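Side-chain contacts in ribulose-1,5-bisphosphate carboxylase/oxygenase large subunit (Rhodopseudomonas palustris, PDB 3QFW), which probably binds magnesium and is classed with the ribulose-bisphosphate carboxylases, although Rubisco-like proteins generally catalyse other reactions: residues B[217-220]-B[226-229]; B[207-212]-B[240-245]; B[150-155]-B[182-187]. All blocks are in the same frame, centred on the assembly; numbering follows the deposited sequence.

Contact 1: residues B[217-220]-B[226-229]; sequences GVIR and AVLV
Ile219, on the inner side of helix 209-222, rests on Val227 of the strand that follows it in the chain. Their CA atoms lie 7.8 Å apart, a separation that side-chain methyls can bridge. From Ile219 CB the side chain divides into two branches of unequal importance. The CG2 methyl, placed anti to the backbone N by chi1 of -68°, makes the nearest approach, 3.8 Å from Val227 CG1. The same methyl also lies 4.0 Å from Ala226 O, a plain van der Waals approach to the strand backbone. On the other branch, Ile219 CG1 stands 4.1 Å from that same Val227 CG1, which therefore meets both arms of the isoleucine. Beyond it CD1 turns off, with chi2 of -39° about 20° from a fully staggered value, and ends some 5.0 Å from Val227 CG1, so the tip adds little here. The two side chains meet at a slant, and on the valine CG1 does the touching. All three touching residues are buried. Ile219 is hemmed in further by Phe177 and Ala181 of helix 177-195, and by Pro203 and Ile224. Val227 exchanges backbone hydrogen bonds with Val250 and Val252, while Leu228 bonds to Pro203 and Ile205, so the strand has backbone partners on both of its flanks. An amphipathic helix laying branched aliphatic residues on the outer surface of such a strand is characteristic of the (βα)8 TIM barrel, the fold of the catalytic domain in the Rubisco family.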
ATOM      1  N   GLY B 217     -12.776   4.044  18.898  1.00 41.54           N
ATOM      2  CA  GLY B 217     -13.340   4.498  20.158  1.00 41.59           C
ATOM      3  C   GLY B 217     -14.782   4.951  20.011  1.00 42.64           C
ATOM      4  O   GLY B 217     -15.642   4.585  20.814  1.00 43.72           O
ATOM      5  N   VAL B 218     -15.046   5.752  18.983  1.00 41.09           N
ATOM      6  CA  VAL B 218     -16.397   6.224  18.704  1.00 42.32           C
ATOM      7  C   VAL B 218     -17.329   5.052  18.391  1.00 43.55           C
ATOM      8  O   VAL B 218     -18.441   4.974  18.911  1.00 43.93           O
ATOM      9  CB  VAL B 218     -16.417   7.228  17.530  1.00 42.35           C
ATOM     10  CG1 VAL B 218     -17.854   7.585  17.147  1.00 36.77           C
ATOM     11  CG2 VAL B 218     -15.605   8.482  17.877  1.00 44.36           C
ATOM     12  N   ILE B 219     -16.864   4.140  17.542  1.00 43.37           N
ATOM     13  CA  ILE B 219     -17.647   2.968  17.171  1.00 44.97           C
ATOM     14  C   ILE B 219     -18.121   2.223  18.413  1.00 42.10           C
ATOM     15  O   ILE B 219     -19.304   1.949  18.573  1.00 40.34           O
ATOM     16  CB  ILE B 219     -16.827   2.010  16.285  1.00 42.29           C
ATOM     17  CG1 ILE B 219     -16.562   2.671  14.939  1.00 37.76           C
ATOM     18  CG2 ILE B 219     -17.559   0.682  16.099  1.00 41.37           C
ATOM     19  CD1 ILE B 219     -17.745   3.453  14.460  1.00 44.36           C
ATOM     20  N   ARG B 220     -17.179   1.917  19.295  1.00 44.60           N
ATOM     21  CA  ARG B 220     -17.484   1.199  20.520  1.00 47.19           C
ATOM     22  C   ARG B 220     -18.420   2.002  21.421  1.00 46.05           C
ATOM     23  O   ARG B 220     -19.348   1.450  22.007  1.00 42.62           O
ATOM     24  CB  ARG B 220     -16.191   0.830  21.257  1.00 45.08           C
ATOM     25  CG  ARG B 220     -15.179   0.098  20.375  1.00 48.89           C
ATOM     26  CD  ARG B 220     -14.068  -0.570  21.184  1.00 53.44           C
ATOM     27  NE  ARG B 220     -14.530  -1.796  21.834  1.00 55.98           N
ATOM     28  CZ  ARG B 220     -14.451  -2.030  23.142  1.00 58.24           C
ATOM     29  NH1 ARG B 220     -13.921  -1.118  23.946  1.00 54.49           N
ATOM     30  NH2 ARG B 220     -14.904  -3.174  23.648  1.00 50.73           N
ATOM     31  N   ALA B 226     -19.956  -3.151  13.593  1.00 32.80           N
ATOM     32  CA  ALA B 226     -19.008  -3.494  12.541  1.00 32.17           C
ATOM     33  C   ALA B 226     -18.119  -2.313  12.198  1.00 31.57           C
ATOM     34  O   ALA B 226     -18.347  -1.202  12.668  1.00 33.35           O
ATOM     35  CB  ALA B 226     -19.733  -3.993  11.304  1.00 31.60           C
ATOM     36  N   VAL B 227     -17.110  -2.568  11.373  1.00 33.58           N
ATOM     37  CA  VAL B 227     -16.161  -1.542  10.959  1.00 32.95           C
ATOM     38  C   VAL B 227     -15.571  -1.888   9.598  1.00 33.69           C
ATOM     39  O   VAL B 227     -15.331  -3.065   9.295  1.00 33.11           O
ATOM     40  CB  VAL B 227     -15.000  -1.418  11.958  1.00 35.29           C
ATOM     41  CG1 VAL B 227     -15.492  -0.897  13.298  1.00 37.59           C
ATOM     42  CG2 VAL B 227     -14.284  -2.751  12.122  1.00 32.76           C
ATOM     43  N   LEU B 228     -15.332  -0.861   8.788  1.00 28.88           N
ATOM     44  CA  LEU B 228     -14.796  -1.033   7.447  1.00 29.56           C
ATOM     45  C   LEU B 228     -13.376  -0.483   7.425  1.00 31.10           C
ATOM     46  O   LEU B 228     -13.114   0.585   7.977  1.00 29.93           O
ATOM     47  CB  LEU B 228     -15.653  -0.274   6.432  1.00 29.09           C
ATOM     48  CG  LEU B 228     -15.275  -0.443   4.962  1.00 28.66           C
ATOM     49  CD1 LEU B 228     -15.517  -1.894   4.534  1.00 29.53           C
ATOM     50  CD2 LEU B 228     -16.083   0.518   4.095  1.00 31.21           C
ATOM     51  N   VAL B 229     -12.455  -1.216   6.809  1.00 29.33           N
ATOM     52  CA  VAL B 229     -11.066  -0.752   6.731  1.00 27.11           C
ATOM     53  C   VAL B 229     -10.477  -1.183   5.406  1.00 28.42           C
ATOM     54  O   VAL B 229     -10.701  -2.308   4.969  1.00 27.93           O
ATOM     55  CB  VAL B 229     -10.196  -1.370   7.839  1.00 29.99           C
ATOM     56  CG1 VAL B 229      -8.842  -0.645   7.932  1.00 30.64           C
ATOM     57  CG2 VAL B 229     -10.917  -1.332   9.184  1.00 30.57           C
TER

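Contact 2: residues B[207-212]-B[240-245]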
ATOM      1  N   GLY B 207      -6.905   7.008   8.208  1.00 30.22           N
ATOM      2  CA  GLY B 207      -5.787   7.840   8.640  1.00 30.15           C
ATOM      3  C   GLY B 207      -4.629   7.082   9.269  1.00 31.64           C
ATOM      4  O   GLY B 207      -4.324   5.963   8.867  1.00 31.69           O
ATOM      5  N   THR B 208      -3.975   7.699  10.253  1.00 33.69           N
ATOM      6  CA  THR B 208      -2.880   7.046  10.974  1.00 30.28           C
ATOM      7  C   THR B 208      -3.476   6.065  11.971  1.00 34.96           C
ATOM      8  O   THR B 208      -4.681   6.068  12.203  1.00 32.23           O
ATOM      9  CB  THR B 208      -2.043   8.046  11.796  1.00 34.23           C
ATOM     10  OG1 THR B 208      -2.841   8.567  12.867  1.00 31.97           O
ATOM     11  CG2 THR B 208      -1.513   9.204  10.925  1.00 30.37           C
ATOM     12  N   LEU B 209      -2.632   5.240  12.578  1.00 34.99           N
ATOM     13  CA  LEU B 209      -3.098   4.319  13.608  1.00 36.02           C
ATOM     14  C   LEU B 209      -3.789   5.088  14.735  1.00 38.67           C
ATOM     15  O   LEU B 209      -4.768   4.609  15.304  1.00 36.82           O
ATOM     16  CB  LEU B 209      -1.944   3.476  14.149  1.00 37.99           C
ATOM     17  CG  LEU B 209      -2.273   2.434  15.222  1.00 41.22           C
ATOM     18  CD1 LEU B 209      -3.371   1.470  14.761  1.00 39.00           C
ATOM     19  CD2 LEU B 209      -1.001   1.684  15.608  1.00 40.97           C
ATOM     20  N   ASP B 210      -3.290   6.287  15.043  1.00 38.40           N
ATOM     21  CA  ASP B 210      -3.927   7.145  16.043  1.00 37.76           C
ATOM     22  C   ASP B 210      -5.342   7.515  15.617  1.00 37.43           C
ATOM     23  O   ASP B 210      -6.293   7.404  16.403  1.00 36.32           O
ATOM     24  CB  ASP B 210      -3.125   8.433  16.274  1.00 38.87           C
ATOM     25  CG  ASP B 210      -1.710   8.176  16.779  1.00 42.92           C
ATOM     26  OD1 ASP B 210      -1.443   7.085  17.329  1.00 45.42           O
ATOM     27  OD2 ASP B 210      -0.868   9.084  16.633  1.00 48.04           O
ATOM     28  N   ASP B 211      -5.486   7.977  14.379  1.00 36.33           N
ATOM     29  CA  ASP B 211      -6.812   8.292  13.846  1.00 34.59           C
ATOM     30  C   ASP B 211      -7.727   7.064  13.918  1.00 38.32           C
ATOM     31  O   ASP B 211      -8.896   7.157  14.321  1.00 38.54           O
ATOM     32  CB  ASP B 211      -6.714   8.779  12.397  1.00 36.88           C
ATOM     33  CG  ASP B 211      -5.909  10.073  12.255  1.00 35.28           C
ATOM     34  OD1 ASP B 211      -6.091  10.988  13.082  1.00 39.34           O
ATOM     35  OD2 ASP B 211      -5.100  10.174  11.310  1.00 33.38           O
ATOM     36  N   MET B 212      -7.195   5.909  13.533  1.00 35.34           N
ATOM     37  CA  MET B 212      -8.005   4.694  13.498  1.00 37.01           C
ATOM     38  C   MET B 212      -8.514   4.276  14.885  1.00 39.53           C
ATOM     39  O   MET B 212      -9.675   3.916  15.032  1.00 38.73           O
ATOM     40  CB  MET B 212      -7.277   3.542  12.785  1.00 38.02           C
ATOM     41  CG  MET B 212      -7.408   3.579  11.248  1.00 37.90           C
ATOM     42  SD  MET B 212      -7.093   1.982  10.427  1.00 25.32           S
ATOM     43  CE  MET B 212      -5.444   1.650  11.035  1.00 33.29           C
ATOM     44  N   HIS B 240      -3.946  -5.002  11.052  1.00 29.54           N
ATOM     45  CA  HIS B 240      -3.876  -6.142  11.969  1.00 30.77           C
ATOM     46  C   HIS B 240      -3.980  -5.680  13.421  1.00 32.09           C
ATOM     47  O   HIS B 240      -4.651  -6.314  14.246  1.00 31.08           O
ATOM     48  CB  HIS B 240      -2.572  -6.890  11.741  1.00 29.99           C
ATOM     49  CG  HIS B 240      -2.477  -8.195  12.465  1.00 32.76           C
ATOM     50  ND1 HIS B 240      -3.475  -9.144  12.430  1.00 30.15           N
ATOM     51  CD2 HIS B 240      -1.487  -8.717  13.226  1.00 32.53           C
ATOM     52  CE1 HIS B 240      -3.106 -10.193  13.145  1.00 31.53           C
ATOM     53  NE2 HIS B 240      -1.903  -9.958  13.639  1.00 32.82           N
ATOM     54  N   ALA B 241      -3.312  -4.572  13.731  1.00 31.58           N
ATOM     55  CA  ALA B 241      -3.371  -3.989  15.069  1.00 32.39           C
ATOM     56  C   ALA B 241      -4.799  -3.629  15.465  1.00 31.98           C
ATOM     57  O   ALA B 241      -5.201  -3.852  16.607  1.00 33.49           O
ATOM     58  CB  ALA B 241      -2.473  -2.759  15.161  1.00 31.43           C
ATOM     59  N   ILE B 242      -5.558  -3.060  14.527  1.00 32.61           N
ATOM     60  CA  ILE B 242      -6.957  -2.711  14.781  1.00 32.90           C
ATOM     61  C   ILE B 242      -7.805  -3.962  14.977  1.00 34.20           C
ATOM     62  O   ILE B 242      -8.703  -3.987  15.822  1.00 35.68           O
ATOM     63  CB  ILE B 242      -7.564  -1.847  13.650  1.00 30.59           C
ATOM     64  CG1 ILE B 242      -7.127  -0.393  13.804  1.00 36.99           C
ATOM     65  CG2 ILE B 242      -9.082  -1.886  13.688  1.00 35.10           C
ATOM     66  CD1 ILE B 242      -7.705   0.302  15.032  1.00 36.80           C
ATOM     67  N   VAL B 243      -7.530  -4.999  14.191  1.00 31.77           N
ATOM     68  CA  VAL B 243      -8.260  -6.258  14.339  1.00 33.22           C
ATOM     69  C   VAL B 243      -8.153  -6.753  15.779  1.00 33.90           C
ATOM     70  O   VAL B 243      -9.134  -7.210  16.365  1.00 30.60           O
ATOM     71  CB  VAL B 243      -7.724  -7.337  13.371  1.00 34.80           C
ATOM     72  CG1 VAL B 243      -8.178  -8.739  13.794  1.00 32.48           C
ATOM     73  CG2 VAL B 243      -8.160  -7.027  11.936  1.00 33.34           C
ATOM     74  N   LYS B 244      -6.958  -6.647  16.348  1.00 31.83           N
ATOM     75  CA  LYS B 244      -6.717  -7.060  17.729  1.00 37.03           C
ATOM     76  C   LYS B 244      -7.397  -6.181  18.780  1.00 38.77           C
ATOM     77  O   LYS B 244      -7.462  -6.547  19.957  1.00 41.21           O
ATOM     78  CB  LYS B 244      -5.213  -7.125  17.996  1.00 30.79           C
ATOM     79  CG  LYS B 244      -4.567  -8.384  17.460  1.00 37.27           C
ATOM     80  CD  LYS B 244      -3.067  -8.238  17.402  1.00 36.16           C
ATOM     81  CE  LYS B 244      -2.419  -9.496  16.860  1.00 44.23           C
ATOM     82  NZ  LYS B 244      -0.942  -9.323  16.684  1.00 39.48           N
ATOM     83  N   GLU B 245      -7.897  -5.027  18.353  1.00 39.62           N
ATOM     84  CA  GLU B 245      -8.569  -4.092  19.253  1.00 38.47           C
ATOM     85  C   GLU B 245     -10.070  -4.011  18.957  1.00 38.64           C
ATOM     86  O   GLU B 245     -10.831  -3.334  19.661  1.00 38.88           O
ATOM     87  CB  GLU B 245      -7.902  -2.708  19.159  1.00 38.93           C
ATOM     88  CG  GLU B 245      -6.447  -2.706  19.639  1.00 35.22           C
ATOM     89  CD  GLU B 245      -5.718  -1.396  19.371  1.00 46.04           C
ATOM     90  OE1 GLU B 245      -4.471  -1.374  19.492  1.00 39.73           O
ATOM     91  OE2 GLU B 245      -6.385  -0.390  19.038  1.00 43.98           O
TER
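Met212 and Ile242 mark the closest backbone approach between the start of helix 209-222 and the later part of helix 236-243, their CA atoms 7.6 Å apart. Thr208 is the N-cap of the former and forms a capping box with Asp211: Asp211 N gives a nearly straight bond to Thr208 OG1 (3.1 Å), and Thr208 N returns one to Asp211 OD2 (2.9 Å) on the anti side of the carboxylate. Across the gap, Ile242 CG1 faces Met212 CE at 3.8 Å, because the thioether bends at chi3 (-57°) and turns its methyl to the isoleucine. Further out, Ile242 CD1 lies against Met212 CB at 4.0 Å. Leu209 CD1 sits equally far, 4.3 Å, from Ala241 CB and Ile242 CG1. An alanine in place of Ile242 would remove CG1 and CD1, and would probably open a gap beside the Met212 methyl and leave it less firmly held. Next to this patch, Leu209 also packs on Leu209 of the second subunit, and Asp210 forms a salt bridge with Arg213 of that subunit. The contact between 207-212 and 240-245 is thus itself apolar, flanked in the same chain by a salt bridge from Glu245 to Arg213.

Contact 3: residues B[150-155]-B[182-187]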
ATOM      1  N   SER B 150     -30.711   8.761   7.147  1.00 39.33           N
ATOM      2  CA  SER B 150     -32.024   8.496   6.567  1.00 42.04           C
ATOM      3  C   SER B 150     -31.960   7.326   5.587  1.00 42.27           C
ATOM      4  O   SER B 150     -32.828   6.450   5.592  1.00 37.90           O
ATOM      5  CB  SER B 150     -32.567   9.755   5.881  1.00 39.44           C
ATOM      6  OG  SER B 150     -33.689   9.465   5.067  1.00 46.58           O
ATOM      7  N   ILE B 151     -30.921   7.318   4.754  1.00 40.42           N
ATOM      8  CA  ILE B 151     -30.693   6.231   3.808  1.00 38.09           C
ATOM      9  C   ILE B 151     -30.474   4.911   4.530  1.00 37.15           C
ATOM     10  O   ILE B 151     -31.098   3.895   4.196  1.00 39.08           O
ATOM     11  CB  ILE B 151     -29.463   6.501   2.922  1.00 39.42           C
ATOM     12  CG1 ILE B 151     -29.711   7.714   2.025  1.00 40.81           C
ATOM     13  CG2 ILE B 151     -29.131   5.266   2.093  1.00 39.05           C
ATOM     14  CD1 ILE B 151     -30.994   7.633   1.233  1.00 41.71           C
ATOM     15  N   ALA B 152     -29.584   4.924   5.518  1.00 36.73           N
ATOM     16  CA  ALA B 152     -29.313   3.727   6.311  1.00 35.89           C
ATOM     17  C   ALA B 152     -30.590   3.167   6.922  1.00 39.36           C
ATOM     18  O   ALA B 152     -30.797   1.949   6.963  1.00 34.25           O
ATOM     19  CB  ALA B 152     -28.310   4.025   7.402  1.00 36.83           C
ATOM     20  N   HIS B 153     -31.442   4.064   7.404  1.00 43.35           N
ATOM     21  CA  HIS B 153     -32.694   3.668   8.040  1.00 36.06           C
ATOM     22  C   HIS B 153     -33.574   2.914   7.043  1.00 39.32           C
ATOM     23  O   HIS B 153     -34.142   1.861   7.357  1.00 37.40           O
ATOM     24  CB  HIS B 153     -33.415   4.901   8.591  1.00 35.47           C
ATOM     25  CG  HIS B 153     -34.609   4.579   9.444  1.00 43.29           C
ATOM     26  ND1 HIS B 153     -34.502   4.186  10.762  1.00 37.75           N
ATOM     27  CD2 HIS B 153     -35.934   4.606   9.166  1.00 40.12           C
ATOM     28  CE1 HIS B 153     -35.710   3.985  11.260  1.00 40.05           C
ATOM     29  NE2 HIS B 153     -36.595   4.229  10.310  1.00 43.21           N
ATOM     30  N   GLN B 154     -33.678   3.454   5.833  1.00 39.00           N
ATOM     31  CA  GLN B 154     -34.478   2.818   4.799  1.00 36.69           C
ATOM     32  C   GLN B 154     -33.899   1.456   4.418  1.00 38.49           C
ATOM     33  O   GLN B 154     -34.632   0.493   4.260  1.00 38.44           O
ATOM     34  CB  GLN B 154     -34.628   3.731   3.584  1.00 37.71           C
ATOM     35  CG  GLN B 154     -35.367   5.024   3.905  1.00 40.87           C
ATOM     36  CD  GLN B 154     -35.137   6.114   2.873  1.00 44.59           C
ATOM     37  OE1 GLN B 154     -35.633   6.041   1.748  1.00 46.42           O
ATOM     38  NE2 GLN B 154     -34.379   7.136   3.257  1.00 46.47           N
ATOM     39  N   LEU B 155     -32.577   1.367   4.299  1.00 36.25           N
ATOM     40  CA  LEU B 155     -31.947   0.090   3.976  1.00 35.82           C
ATOM     41  C   LEU B 155     -32.200  -0.951   5.073  1.00 33.52           C
ATOM     42  O   LEU B 155     -32.620  -2.077   4.797  1.00 33.45           O
ATOM     43  CB  LEU B 155     -30.442   0.283   3.740  1.00 34.74           C
ATOM     44  CG  LEU B 155     -30.136   1.203   2.557  1.00 34.14           C
ATOM     45  CD1 LEU B 155     -28.667   1.659   2.568  1.00 37.38           C
ATOM     46  CD2 LEU B 155     -30.499   0.525   1.244  1.00 32.93           C
ATOM     47  N   ALA B 182     -22.581   8.448  14.666  1.00 39.01           N
ATOM     48  CA  ALA B 182     -23.693   8.646  15.590  1.00 39.29           C
ATOM     49  C   ALA B 182     -25.020   8.640  14.841  1.00 43.03           C
ATOM     50  O   ALA B 182     -25.895   7.818  15.112  1.00 44.64           O
ATOM     51  CB  ALA B 182     -23.521   9.932  16.375  1.00 41.76           C
ATOM     52  N   ALA B 183     -25.154   9.555  13.888  1.00 42.33           N
ATOM     53  CA  ALA B 183     -26.377   9.685  13.102  1.00 41.47           C
ATOM     54  C   ALA B 183     -26.781   8.373  12.432  1.00 41.12           C
ATOM     55  O   ALA B 183     -27.959   8.007  12.429  1.00 41.33           O
ATOM     56  CB  ALA B 183     -26.221  10.798  12.057  1.00 40.57           C
ATOM     57  N   VAL B 184     -25.807   7.665  11.865  1.00 35.66           N
ATOM     58  CA  VAL B 184     -26.102   6.429  11.146  1.00 40.07           C
ATOM     59  C   VAL B 184     -26.393   5.268  12.089  1.00 37.95           C
ATOM     60  O   VAL B 184     -27.380   4.542  11.917  1.00 41.50           O
ATOM     61  CB  VAL B 184     -24.958   6.025  10.196  1.00 37.21           C
ATOM     62  CG1 VAL B 184     -25.220   4.626   9.637  1.00 36.54           C
ATOM     63  CG2 VAL B 184     -24.828   7.044   9.074  1.00 34.80           C
ATOM     64  N   GLY B 185     -25.527   5.090  13.080  1.00 40.10           N
ATOM     65  CA  GLY B 185     -25.685   4.011  14.038  1.00 39.55           C
ATOM     66  C   GLY B 185     -27.023   4.096  14.742  1.00 42.01           C
ATOM     67  O   GLY B 185     -27.688   3.084  14.949  1.00 41.60           O
ATOM     68  N   LYS B 186     -27.406   5.314  15.117  1.00 43.93           N
ATOM     69  CA  LYS B 186     -28.709   5.575  15.721  1.00 39.86           C
ATOM     70  C   LYS B 186     -29.825   5.131  14.792  1.00 42.84           C
ATOM     71  O   LYS B 186     -30.767   4.464  15.214  1.00 43.10           O
ATOM     72  CB  LYS B 186     -28.863   7.069  16.011  1.00 43.96           C
ATOM     73  CG  LYS B 186     -30.228   7.483  16.544  1.00 53.04           C
ATOM     74  CD  LYS B 186     -30.299   7.343  18.059  1.00 56.26           C
ATOM     75  CE  LYS B 186     -31.535   8.034  18.622  1.00 55.72           C
ATOM     76  NZ  LYS B 186     -31.511   8.069  20.113  1.00 62.36           N
ATOM     77  N   ALA B 187     -29.713   5.517  13.524  1.00 41.53           N
ATOM     78  CA  ALA B 187     -30.734   5.217  12.527  1.00 40.87           C
ATOM     79  C   ALA B 187     -30.879   3.714  12.276  1.00 38.88           C
ATOM     80  O   ALA B 187     -31.979   3.228  12.029  1.00 41.17           O
ATOM     81  CB  ALA B 187     -30.437   5.954  11.225  1.00 39.41           C
TER
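Val184 meets Ala152 of 150-155 one residue after Ala183, which already touches Pro145 and Ala149 of helix 145-157. Its CG1, anti to the backbone N (chi1 171°), lies 3.9 Å from Ala152 CB, and with a single methyl on the alanine the CA atoms of this pair come within 6.4 Å. One turn later Ala187 approaches still more closely, its CA 5.1 Å from that of His153, a spacing that the small side chain of Ala187 permits. Ala187 CB stands 4.1 Å from His153 CB. The polar part follows: His153 ND1 donates to Ala187 O over 3.0 Å, with an N-H...O angle of 161°. The oxygen lies at the ring edge, close to the imidazole plane, while the donor sits 19° off the carbonyl plane. This bond ties a side chain of one helix to the backbone of the other and should limit rotation of the ring. The His153 side chain also touches Glu190 and Ala191. Beneath the pair, Ala152 and Val184 both rest on Leu138 of strand 133-138, so two adjacent helices share one barrel strand. On its other flank, helix 145-157 meets helix 353-366, where Gln154 and Leu155 touch Leu353.

Overall arrangement
Contacts 1 and 2 are neighbours, their centres 10 Å apart, and both draw on helix 209-222: its start packs against helix 236-243, its later turns against strand 226-229. They meet directly where Val229 CG1 lies 4.0 Å from Met212 SD. Contact 3 closes earlier in the chain, its centre 15 Å from that of contact 1 and 25 Å from that of contact 2. Helix 177-195 carries one side of contact 3 and also borders contact 1, the nearest atoms of the two contacts being about 5 Å apart. The three thus follow successive parts of the barrel wall, with contact 2 reaching the second subunit. In Rubisco relatives the active site lies at the C-terminal ends of the barrel strands.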